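PDB 3H4N: cytochrome c7 from Geobacter sulfurreducens, which probably carries electrons through its three haem groups in the Fe(III) respiration of the bacterium. Local coordinates for residues K45-A48 / H49-T53. Sequence-based numbering, arbitrary orientation.
Sequences KDWA and HKTCT. With HEM (protoporphyrin IX containing Fe), chain E.
Ala48 O receives two backbone N-H groups where the helix widens into a pi-type turn: a straight bond from Thr53 N, five residues on, at 3.3 Å (N-H...O 162°), and a weak one from Cys52 N. One residue earlier, Thr51 N bonds Trp47 O at 2.8 Å in the ordinary alpha-helical way. The helix reaches two haems here. His49 NE2 binds the haem iron at 2.1 Å, with His70 as the other axial ligand, whereas Cys52 SG is joined covalently to a vinyl-derived carbon of a different haem, as in c-type cytochromes. Lys45 crosses the imidazole of His49 obliquely, its CG, anti to the backbone N (chi1 173°), 3.4 Å from His49 ND1, while Lys45 O lies over one face of the ring. Ala48 CB presses on the porphyrin at 3.2 Å from HEM C2D. On another flank, the six-membered ring of Trp47 takes Thr51 CB over its face in a CH-pi contact, 3.9 Å from the centroid, and meets Cys52 SG at its edge, with Trp47 CZ3 3.9 Å from the sulfur. Replacing Trp47 with an alanine would probably leave Thr51 CB and the thioether sulfur without their aromatic neighbour and open a gap beside the second haem. Trp47 also touches Cys31 and Ile40 in adjoining loops. Helix 45-59 thus runs between two haems of a small fold that otherwise has little regular structure, chiefly the two-stranded sheet 5-7/14-16 and the short helix 66-69.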
loop_
_atom_site.group_PDB
_atom_site.type_symbol
_atom_site.label_atom_id
_atom_site.label_comp_id
_atom_site.label_asym_id
_atom_site.label_seq_id
_atom_site.Cartn_x
_atom_site.Cartn_y
_atom_site.Cartn_z
ATOM N N LYS A 45 -5.446 1.920 9.050
ATOM C CA LYS A 45 -6.476 2.501 8.220
ATOM C C LYS A 45 -6.108 3.908 7.738
ATOM O O LYS A 45 -6.258 4.201 6.558
ATOM C CB LYS A 45 -7.774 2.517 9.030
ATOM C CG LYS A 45 -8.925 3.236 8.400
ATOM C CD LYS A 45 -10.198 3.154 9.265
ATOM C CE LYS A 45 -10.024 3.777 10.627
ATOM N NZ LYS A 45 -11.209 4.506 11.127
ATOM N N ASP A 46 -5.649 4.787 8.632
ATOM C CA ASP A 46 -5.342 6.167 8.242
ATOM C C ASP A 46 -4.230 6.195 7.204
ATOM O O ASP A 46 -4.303 6.912 6.208
ATOM C CB ASP A 46 -4.941 7.019 9.460
ATOM C CG ASP A 46 -6.088 7.211 10.448
ATOM O OD1 ASP A 46 -5.820 7.605 11.610
ATOM O OD2 ASP A 46 -7.281 6.985 10.155
ATOM N N TRP A 47 -3.196 5.387 7.429
ATOM C CA TRP A 47 -2.052 5.328 6.522
ATOM C C TRP A 47 -2.496 4.814 5.165
ATOM O O TRP A 47 -2.185 5.401 4.115
ATOM C CB TRP A 47 -0.991 4.378 7.094
ATOM C CG TRP A 47 0.413 4.543 6.550
ATOM C CD1 TRP A 47 1.457 5.154 7.186
ATOM C CD2 TRP A 47 0.936 4.071 5.286
ATOM N NE1 TRP A 47 2.585 5.097 6.406
ATOM C CE2 TRP A 47 2.300 4.437 5.241
ATOM C CE3 TRP A 47 0.399 3.371 4.198
ATOM C CZ2 TRP A 47 3.119 4.146 4.154
ATOM C CZ3 TRP A 47 1.223 3.066 3.124
ATOM C CH2 TRP A 47 2.564 3.471 3.107
ATOM N N ALA A 48 -3.214 3.698 5.171
ATOM C CA ALA A 48 -3.561 3.013 3.931
ATOM C C ALA A 48 -4.532 3.813 3.058
ATOM O O ALA A 48 -4.370 3.930 1.831
ATOM C CB ALA A 48 -4.144 1.658 4.230
ATOM N N HIS A 49 -5.546 4.377 3.689
ATOM C CA HIS A 49 -6.571 5.100 2.957
ATOM C C HIS A 49 -6.076 6.475 2.464
ATOM O O HIS A 49 -6.726 7.102 1.626
ATOM C CB HIS A 49 -7.819 5.261 3.794
ATOM C CG HIS A 49 -8.511 3.988 4.175
ATOM N ND1 HIS A 49 -9.499 3.850 5.128
ATOM C CD2 HIS A 49 -8.273 2.749 3.704
ATOM C CE1 HIS A 49 -9.858 2.574 5.183
ATOM N NE2 HIS A 49 -9.131 1.890 4.328
ATOM N N LYS A 50 -4.942 6.939 2.977
ATOM C CA LYS A 50 -4.246 8.110 2.438
ATOM C C LYS A 50 -3.264 7.700 1.341
ATOM O O LYS A 50 -3.414 8.081 0.193
ATOM C CB LYS A 50 -3.477 8.820 3.557
ATOM C CG LYS A 50 -2.559 9.962 3.085
ATOM C CD LYS A 50 -1.851 10.587 4.284
ATOM C CE LYS A 50 -0.858 11.681 3.912
ATOM N NZ LYS A 50 -1.479 12.787 3.140
ATOM N N THR A 51 -2.255 6.918 1.711
ATOM C CA THR A 51 -1.114 6.673 0.839
ATOM C C THR A 51 -1.360 5.628 -0.239
ATOM O O THR A 51 -0.982 5.832 -1.395
ATOM C CB THR A 51 0.089 6.295 1.689
ATOM O OG1 THR A 51 0.401 7.386 2.564
ATOM C CG2 THR A 51 1.329 6.068 0.840
ATOM N N CYS A 52 -1.980 4.514 0.130
ATOM C CA CYS A 52 -2.253 3.445 -0.839
ATOM C C CYS A 52 -3.274 3.911 -1.878
ATOM O O CYS A 52 -3.003 3.952 -3.076
ATOM C CB CYS A 52 -2.748 2.161 -0.153
ATOM S SG CYS A 52 -1.796 1.510 1.234
ATOM N N THR A 53 -4.455 4.289 -1.405
ATOM C CA THR A 53 -5.512 4.712 -2.306
ATOM C C THR A 53 -5.089 5.965 -3.083
ATOM O O THR A 53 -5.405 6.114 -4.257
ATOM C CB THR A 53 -6.808 4.960 -1.514
ATOM O OG1 THR A 53 -7.122 3.781 -0.758
ATOM C CG2 THR A 53 -8.028 5.174 -2.419
HETATM C CHA HEM E . -7.845 -0.561 7.026
HETATM C CHB HEM E . -12.448 -0.159 5.586
HETATM C CHC HEM E . -10.799 0.876 1.187
HETATM C CHD HEM E . -6.511 -0.922 2.380
HETATM C C1A HEM E . -9.220 -0.534 7.056
HETATM C C2A HEM E . -10.063 -0.726 8.220
HETATM C C3A HEM E . -11.339 -0.615 7.805
HETATM C C4A HEM E . -11.332 -0.340 6.383
HETATM C CMA HEM E . -12.623 -0.756 8.640
HETATM C CAA HEM E . -9.555 -1.044 9.648
HETATM C CBA HEM E . -9.428 -2.564 9.767
HETATM C CGA HEM E . -8.939 -3.053 11.113
HETATM O O1A HEM E . -8.269 -2.300 11.852
HETATM O O2A HEM E . -9.187 -4.233 11.439
HETATM C C1B HEM E . -12.400 0.214 4.254
HETATM C C2B HEM E . -13.514 0.685 3.461
HETATM C C3B HEM E . -13.058 0.969 2.239
HETATM C C4B HEM E . -11.635 0.702 2.254
HETATM C CMB HEM E . -14.965 0.752 3.996
HETATM C CAB HEM E . -13.822 1.541 1.024
HETATM C CBB HEM E . -14.481 2.726 1.236
HETATM C C1C HEM E . -9.498 0.433 1.091
HETATM C C2C HEM E . -8.710 0.352 -0.127
HETATM C C3C HEM E . -7.518 -0.173 0.211
HETATM C C4C HEM E . -7.518 -0.405 1.640
HETATM C CMC HEM E . -9.225 0.762 -1.516
HETATM C CAC HEM E . -6.297 -0.480 -0.689
HETATM C CBC HEM E . -5.831 0.477 -1.537
HETATM C C1D HEM E . -6.475 -0.943 3.743
HETATM C C2D HEM E . -5.307 -1.284 4.483
HETATM C C3D HEM E . -5.698 -1.143 5.916
HETATM C C4D HEM E . -7.075 -0.743 5.915
HETATM C CMD HEM E . -3.949 -1.693 3.929
HETATM C CAD HEM E . -4.772 -1.363 7.110
HETATM C CBD HEM E . -4.607 -2.818 7.553
HETATM C CGD HEM E . -3.486 -2.991 8.590
HETATM O O1D HEM E . -2.692 -2.047 8.823
HETATM O O2D HEM E . -3.337 -4.073 9.233
HETATM N NA HEM E . -10.014 -0.313 5.955
HETATM N NB HEM E . -11.254 0.255 3.488
HETATM N NC HEM E . -8.737 -0.051 2.131
HETATM N ND HEM E . -7.508 -0.640 4.610
HETATM FE FE HEM E . -9.385 -0.155 4.039
#